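Local coordinates for protein NH(3)-dependent NAD(+) synthetase (Francisella tularensis subsp. holarctica LVS, PDB 3FIU) that belongs to the NAD synthase family of the HUP clan and binds adenosine monophosphate, pyrophosphate and magnesium beside a parallel beta-sheet, at residues E76-M80 and L81-H85; L181-P184 and K185-D189; M206-Y210 and Q211-D215. One frame throughout, in Å; residues are numbered along the deposited sequence.

Contact 1: E76-M80 and L81-H85; sequences ELIEM and LNIEH
The backbone leaves helix 68-81 through a regular helical bond, Leu81 N to Leu77 O at 2.9 Å, and then turns at Asn82, whose positive phi (61°) redirects the chain toward strand 84-87. Ile78 O lies at the inside of this turn and takes two weak bonds, from Asn82 N at 2.8 Å and from Ile83 N at 3.4 Å. The CG2 methyl of Ile78, set anti to the backbone N, sits over one face of the His85 ring, 3.4 Å from the centroid, a CH-pi contact displaced toward ND1 and CG; CD1 of Ile78 rests on His85 CB. His85 ND1 donates to Ile83 O at 2.9 Å, nearly in the ring plane, and this bond limits rotation of the imidazole while the methyl packs on its face. Leu77 and Leu81, one helical turn apart, meet CG to CD2 at 3.5 Å. A water donates to both Glu79 O and Asn82 OD1, bridging the helix end to the Asn82 side chain. Leu77 and Leu81 also pack on helix 40-51, and Ile78 on strand 56-60. This is the helix-to-strand return of the beta-alpha-beta unit formed by strand 56-60, helix 68-81 and strand 84-87.

Contact 2: L181-P184 and K185-D189; sequences LDVP and KNILD
Val183 holds CG1 anti to its backbone N (chi1 160°), and Ile187 holds CG2 likewise while its CG1 lies anti to the carbonyl carbon (chi1 -64°); these settings bring Val183 CG1 against Ile187 CG2 at 3.6 Å, the two side chains crossing at about a right angle. Ile187 lies beside the Pro184 ring, pointing the same way, its CD1 4.1 Å from Pro184 CD. Leu188 CD1 comes within 3.7 Å of Val183 O, and its CD2 faces Val183 CB more loosely. Pro184 is the N-cap of helix 185-189, just after a Schellman motif, with Asp182 as its C-prime residue, has closed helix 171-180. Pro184 O receives two backbone N-H groups: Leu188 N at 3.2 Å, close to straight, and Ile187 N at 2.9 Å, a weak bond bent to 130°. On the outer side of the short helix, Lys185 extends fully and bends only at its last torsion, placing NZ 2.9 Å from Asp189 OD2 in a salt bridge that uses the syn lone pair of the carboxylate oxygen. Asn186 ND2 donates to Asp73 of helix 68-81, whose Leu77 packs on Pro184, whereas Val183 and Leu188 touch Ala43 and Ile40 of helix 40-51.

Contact 3: M206-Y210 and Q211-D215; sequences MGVTY and QEIDD
A capping box between Thr209 and Glu212 starts helix 210-218, directly after the chain has left helix 202-206 at Gly207 with positive phi. Thr209 is the N-cap: its OG1 accepts from Glu212 N at 3.1 Å, and Glu212 returns the bond, OE1 taking the Thr209 backbone N-H at 3.0 Å in an almost straight line (174°) and nearly along its own C-O axis. The threonine hydroxyl sits between the backbone N and the carbonyl carbon (chi1 67°), which aims it at the first turn and brings Thr209 OG1 within 3.1 Å of Glu212 OE1. From the side of Val208, CG2 leans on this oxygen and on Glu212 CB. The other branch, CG1, meets Ile213, whose CD1 also touches Met206, at 3.6 Å from Met206 CE and close to SD, the two side chains crossing at about a right angle. The bend at the end of the methionine also carries CE over one face of the Tyr210 ring, toward its rim. Met206 and Val208 pack against Met150 of helix 145-150, and on helix 224-235 against Trp233 and Ala226 respectively. Tyr210 OH bonds to Asp202, its ring makes a cation-pi contact with Lys171, and its side chain is about 4 Å from the bound sodium ion; Asp202 and Lys171 both line the pyrophosphate pocket. Asp214 OD1 and OD2 accept from the backbone N-H groups of Lys171 and Ser172 respectively. Along the helix Ile213 N reaches Thr209 O, and Asp214 N reaches Tyr210 O at 2.8 Å. On the exposed side, Gln211 NE2 donates to Asp215 OD2 at 3.0 Å, its amide approaching from above the carboxylate plane.

In the fold
The three contacts come in series along the chain, all within the NAD synthase region. Contacts 1 and 2 are neighbours, their centres 14 Å apart, and touch directly: Leu77 CD1 packs on Pro184 CD at 3.8 Å, joining helix 68-81, which precedes strand 84-87, the outermost in this chain at one side of the parallel sheet, to the loop before helix 185-189. Both also rest on helix 40-51. Contact 3 lies on the other side of the chain's centre from contact 1, about 31 Å between centres, and about 21 Å from the centre of contact 2. The bound pyrophosphate is about 5 Å from the Tyr210 side chain and about 7 Å from that of Ile187, with the Leu77 side chain further off at about 9 Å.

Contact 1: E76-M80 and L81-H85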
# COMPACT_ATOMS: atom_id res chain seq x y z
N GLU A 76 -16.36 23.00 3.11
CA GLU A 76 -16.49 24.25 2.38
C GLU A 76 -16.04 24.11 0.91
O GLU A 76 -16.76 24.53 -0.01
CB GLU A 76 -15.74 25.39 3.06
CG GLU A 76 -16.02 26.71 2.33
CD GLU A 76 -15.42 27.91 3.00
OE1 GLU A 76 -15.34 27.91 4.26
OE2 GLU A 76 -15.03 28.85 2.28
N LEU A 77 -14.86 23.52 0.70
CA LEU A 77 -14.40 23.23 -0.67
C LEU A 77 -15.34 22.34 -1.49
O LEU A 77 -15.64 22.65 -2.65
CB LEU A 77 -12.99 22.63 -0.64
CG LEU A 77 -12.37 22.37 -2.02
CD1 LEU A 77 -12.12 23.70 -2.79
CD2 LEU A 77 -11.10 21.54 -1.84
N ILE A 78 -15.81 21.25 -0.89
CA ILE A 78 -16.77 20.35 -1.52
C ILE A 78 -18.04 21.13 -1.97
O ILE A 78 -18.52 20.93 -3.09
CB ILE A 78 -17.11 19.20 -0.56
CG1 ILE A 78 -15.97 18.16 -0.52
CG2 ILE A 78 -18.48 18.56 -0.88
CD1 ILE A 78 -16.07 17.23 0.71
N GLU A 79 -18.57 21.99 -1.09
CA GLU A 79 -19.75 22.82 -1.42
C GLU A 79 -19.47 23.69 -2.65
O GLU A 79 -20.31 23.81 -3.55
CB GLU A 79 -20.17 23.67 -0.21
CG GLU A 79 -20.87 22.84 0.90
CD GLU A 79 -20.71 23.40 2.33
OE1 GLU A 79 -20.27 24.55 2.49
OE2 GLU A 79 -21.05 22.67 3.30
N MET A 80 -18.29 24.31 -2.67
CA MET A 80 -17.89 25.17 -3.79
C MET A 80 -17.77 24.41 -5.12
O MET A 80 -18.12 24.92 -6.20
CB MET A 80 -16.55 25.85 -3.43
CG MET A 80 -15.97 26.71 -4.52
SD MET A 80 -14.38 27.44 -4.02
CE MET A 80 -13.43 26.94 -5.44
N LEU A 81 -17.25 23.18 -5.02
CA LEU A 81 -16.99 22.33 -6.17
C LEU A 81 -18.21 21.56 -6.62
O LEU A 81 -18.23 21.04 -7.73
CB LEU A 81 -15.90 21.33 -5.81
CG LEU A 81 -14.43 21.56 -6.19
CD1 LEU A 81 -14.09 22.98 -6.67
CD2 LEU A 81 -13.47 21.04 -5.11
N ASN A 82 -19.19 21.45 -5.73
CA ASN A 82 -20.45 20.76 -6.00
C ASN A 82 -20.21 19.30 -6.34
O ASN A 82 -20.69 18.80 -7.35
CB ASN A 82 -21.23 21.45 -7.14
CG ASN A 82 -21.87 22.74 -6.70
OD1 ASN A 82 -22.90 22.74 -6.05
ND2 ASN A 82 -21.23 23.86 -7.01
N ILE A 83 -19.41 18.64 -5.50
CA ILE A 83 -19.09 17.23 -5.75
C ILE A 83 -19.75 16.28 -4.77
O ILE A 83 -20.04 16.63 -3.62
CB ILE A 83 -17.55 16.97 -5.85
CG1 ILE A 83 -16.80 17.48 -4.61
CG2 ILE A 83 -17.00 17.60 -7.13
CD1 ILE A 83 -15.36 16.97 -4.52
N GLU A 84 -20.00 15.06 -5.26
CA GLU A 84 -20.32 13.93 -4.40
C GLU A 84 -19.27 13.80 -3.28
O GLU A 84 -18.06 13.93 -3.53
CB GLU A 84 -20.33 12.63 -5.23
CG GLU A 84 -20.97 11.43 -4.47
CD GLU A 84 -21.01 10.14 -5.29
OE1 GLU A 84 -20.93 10.22 -6.55
OE2 GLU A 84 -21.09 9.06 -4.67
N HIS A 85 -19.72 13.56 -2.06
CA HIS A 85 -18.78 13.42 -0.95
C HIS A 85 -19.39 12.64 0.19
O HIS A 85 -20.62 12.55 0.32
CB HIS A 85 -18.41 14.83 -0.43
CG HIS A 85 -19.59 15.58 0.08
ND1 HIS A 85 -20.53 16.14 -0.77
CD2 HIS A 85 -20.04 15.79 1.34
CE1 HIS A 85 -21.48 16.71 -0.05
NE2 HIS A 85 -21.21 16.52 1.23
O HOH W 1 -23.06 23.61 -2.89

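Contact 2: L181-P184 and K185-D189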
# COMPACT_ATOMS: atom_id res chain seq x y z
N LEU A 181 -6.86 28.52 -8.35
CA LEU A 181 -8.06 27.69 -8.38
C LEU A 181 -9.13 28.10 -7.36
O LEU A 181 -10.11 27.37 -7.12
CB LEU A 181 -7.67 26.23 -8.16
CG LEU A 181 -6.71 25.62 -9.19
CD1 LEU A 181 -6.14 24.28 -8.64
CD2 LEU A 181 -7.39 25.45 -10.53
N ASP A 182 -8.91 29.26 -6.75
CA ASP A 182 -9.85 29.86 -5.80
C ASP A 182 -10.18 28.97 -4.61
O ASP A 182 -11.33 28.91 -4.16
CB ASP A 182 -11.13 30.33 -6.53
CG ASP A 182 -10.82 31.26 -7.71
OD1 ASP A 182 -10.01 32.19 -7.56
OD2 ASP A 182 -11.38 31.04 -8.80
N VAL A 183 -9.17 28.27 -4.10
CA VAL A 183 -9.33 27.43 -2.94
C VAL A 183 -9.63 28.37 -1.77
O VAL A 183 -9.04 29.44 -1.69
CB VAL A 183 -8.02 26.59 -2.72
CG1 VAL A 183 -7.89 26.06 -1.32
CG2 VAL A 183 -7.93 25.43 -3.76
N PRO A 184 -10.59 28.02 -0.87
CA PRO A 184 -10.89 28.92 0.25
C PRO A 184 -9.69 29.43 1.04
O PRO A 184 -8.73 28.70 1.37
CB PRO A 184 -11.78 28.06 1.14
CG PRO A 184 -12.53 27.27 0.15
CD PRO A 184 -11.47 26.84 -0.84
N LYS A 185 -9.78 30.72 1.34
CA LYS A 185 -8.73 31.44 2.05
C LYS A 185 -8.12 30.74 3.27
O LYS A 185 -6.90 30.76 3.43
CB LYS A 185 -9.26 32.82 2.45
CG LYS A 185 -8.28 33.67 3.23
CD LYS A 185 -8.84 35.07 3.48
CE LYS A 185 -7.93 35.90 4.40
NZ LYS A 185 -6.56 36.07 3.80
N ASN A 186 -8.95 30.16 4.16
CA ASN A 186 -8.37 29.48 5.33
C ASN A 186 -7.45 28.32 5.00
O ASN A 186 -6.48 28.05 5.73
CB ASN A 186 -9.41 29.00 6.34
CG ASN A 186 -8.80 28.78 7.70
OD1 ASN A 186 -8.20 29.69 8.27
ND2 ASN A 186 -8.87 27.57 8.20
N ILE A 187 -7.74 27.64 3.89
CA ILE A 187 -6.89 26.54 3.41
C ILE A 187 -5.57 27.10 2.88
O ILE A 187 -4.49 26.57 3.18
CB ILE A 187 -7.62 25.72 2.35
CG1 ILE A 187 -8.87 25.07 3.00
CG2 ILE A 187 -6.69 24.65 1.71
CD1 ILE A 187 -9.77 24.34 1.99
N LEU A 188 -5.66 28.20 2.11
CA LEU A 188 -4.46 28.92 1.65
C LEU A 188 -3.56 29.36 2.80
O LEU A 188 -2.35 29.30 2.70
CB LEU A 188 -4.84 30.14 0.79
CG LEU A 188 -5.53 29.89 -0.58
CD1 LEU A 188 -5.84 31.20 -1.30
CD2 LEU A 188 -4.71 28.96 -1.48
N ASP A 189 -4.17 29.82 3.89
CA ASP A 189 -3.43 30.51 4.95
C ASP A 189 -2.97 29.62 6.09
O ASP A 189 -2.09 30.04 6.86
CB ASP A 189 -4.28 31.65 5.54
CG ASP A 189 -4.53 32.77 4.55
OD1 ASP A 189 -3.95 32.75 3.44
OD2 ASP A 189 -5.33 33.68 4.86

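Contact 3: M206-Y210 and Q211-D215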
# COMPACT_ATOMS: atom_id res chain seq x y z
N MET A 206 9.39 18.55 10.77
CA MET A 206 10.59 18.30 9.98
C MET A 206 11.82 19.05 10.52
O MET A 206 12.93 18.61 10.28
CB MET A 206 10.37 18.65 8.52
CG MET A 206 9.27 17.83 7.83
SD MET A 206 8.99 18.37 6.16
CE MET A 206 8.50 20.08 6.35
N GLY A 207 11.60 20.16 11.23
CA GLY A 207 12.70 21.05 11.67
C GLY A 207 13.28 21.92 10.55
O GLY A 207 14.39 22.45 10.65
N VAL A 208 12.50 22.09 9.49
CA VAL A 208 12.96 22.75 8.27
C VAL A 208 11.73 23.28 7.57
O VAL A 208 10.68 22.64 7.62
CB VAL A 208 13.84 21.81 7.39
CG1 VAL A 208 13.05 20.60 6.85
CG2 VAL A 208 14.47 22.55 6.25
N THR A 209 11.84 24.46 6.98
CA THR A 209 10.68 25.11 6.39
C THR A 209 10.46 24.62 4.97
O THR A 209 11.39 24.09 4.32
CB THR A 209 10.84 26.66 6.35
OG1 THR A 209 11.89 27.00 5.44
CG2 THR A 209 11.12 27.23 7.72
N TYR A 210 9.24 24.76 4.48
CA TYR A 210 8.99 24.42 3.08
C TYR A 210 9.80 25.28 2.14
O TYR A 210 10.19 24.82 1.07
CB TYR A 210 7.49 24.45 2.71
CG TYR A 210 6.78 23.19 3.17
CD1 TYR A 210 5.92 23.20 4.30
CD2 TYR A 210 6.98 21.96 2.50
CE1 TYR A 210 5.27 22.00 4.72
CE2 TYR A 210 6.34 20.80 2.91
CZ TYR A 210 5.49 20.82 4.01
OH TYR A 210 4.87 19.64 4.38
N GLN A 211 10.05 26.53 2.51
CA GLN A 211 10.83 27.40 1.62
C GLN A 211 12.25 26.85 1.46
O GLN A 211 12.78 26.83 0.34
CB GLN A 211 10.86 28.86 2.09
CG GLN A 211 11.32 29.83 0.97
CD GLN A 211 10.52 29.65 -0.33
OE1 GLN A 211 9.29 29.74 -0.33
NE2 GLN A 211 11.22 29.37 -1.43
N GLU A 212 12.82 26.39 2.57
CA GLU A 212 14.13 25.72 2.56
C GLU A 212 14.12 24.45 1.73
O GLU A 212 15.00 24.27 0.89
CB GLU A 212 14.62 25.46 3.99
CG GLU A 212 15.14 26.72 4.66
CD GLU A 212 15.29 26.60 6.16
OE1 GLU A 212 14.43 26.00 6.83
OE2 GLU A 212 16.29 27.14 6.69
N ILE A 213 13.12 23.58 1.93
CA ILE A 213 13.06 22.37 1.10
C ILE A 213 12.91 22.74 -0.38
O ILE A 213 13.58 22.16 -1.23
CB ILE A 213 11.95 21.35 1.56
CG1 ILE A 213 12.10 20.98 3.05
CG2 ILE A 213 11.95 20.10 0.66
CD1 ILE A 213 10.81 20.41 3.66
N ASP A 214 12.06 23.73 -0.68
CA ASP A 214 11.80 24.10 -2.07
C ASP A 214 13.11 24.64 -2.70
O ASP A 214 13.44 24.30 -3.84
CB ASP A 214 10.76 25.22 -2.17
CG ASP A 214 9.30 24.74 -2.03
OD1 ASP A 214 9.05 23.51 -1.94
OD2 ASP A 214 8.40 25.62 -2.05
N ASP A 215 13.78 25.54 -1.99
CA ASP A 215 15.07 26.08 -2.47
C ASP A 215 16.06 24.92 -2.75
O ASP A 215 16.69 24.87 -3.82
CB ASP A 215 15.63 27.04 -1.44
CG ASP A 215 14.89 28.38 -1.41
OD1 ASP A 215 15.20 29.18 -0.51
OD2 ASP A 215 14.01 28.61 -2.26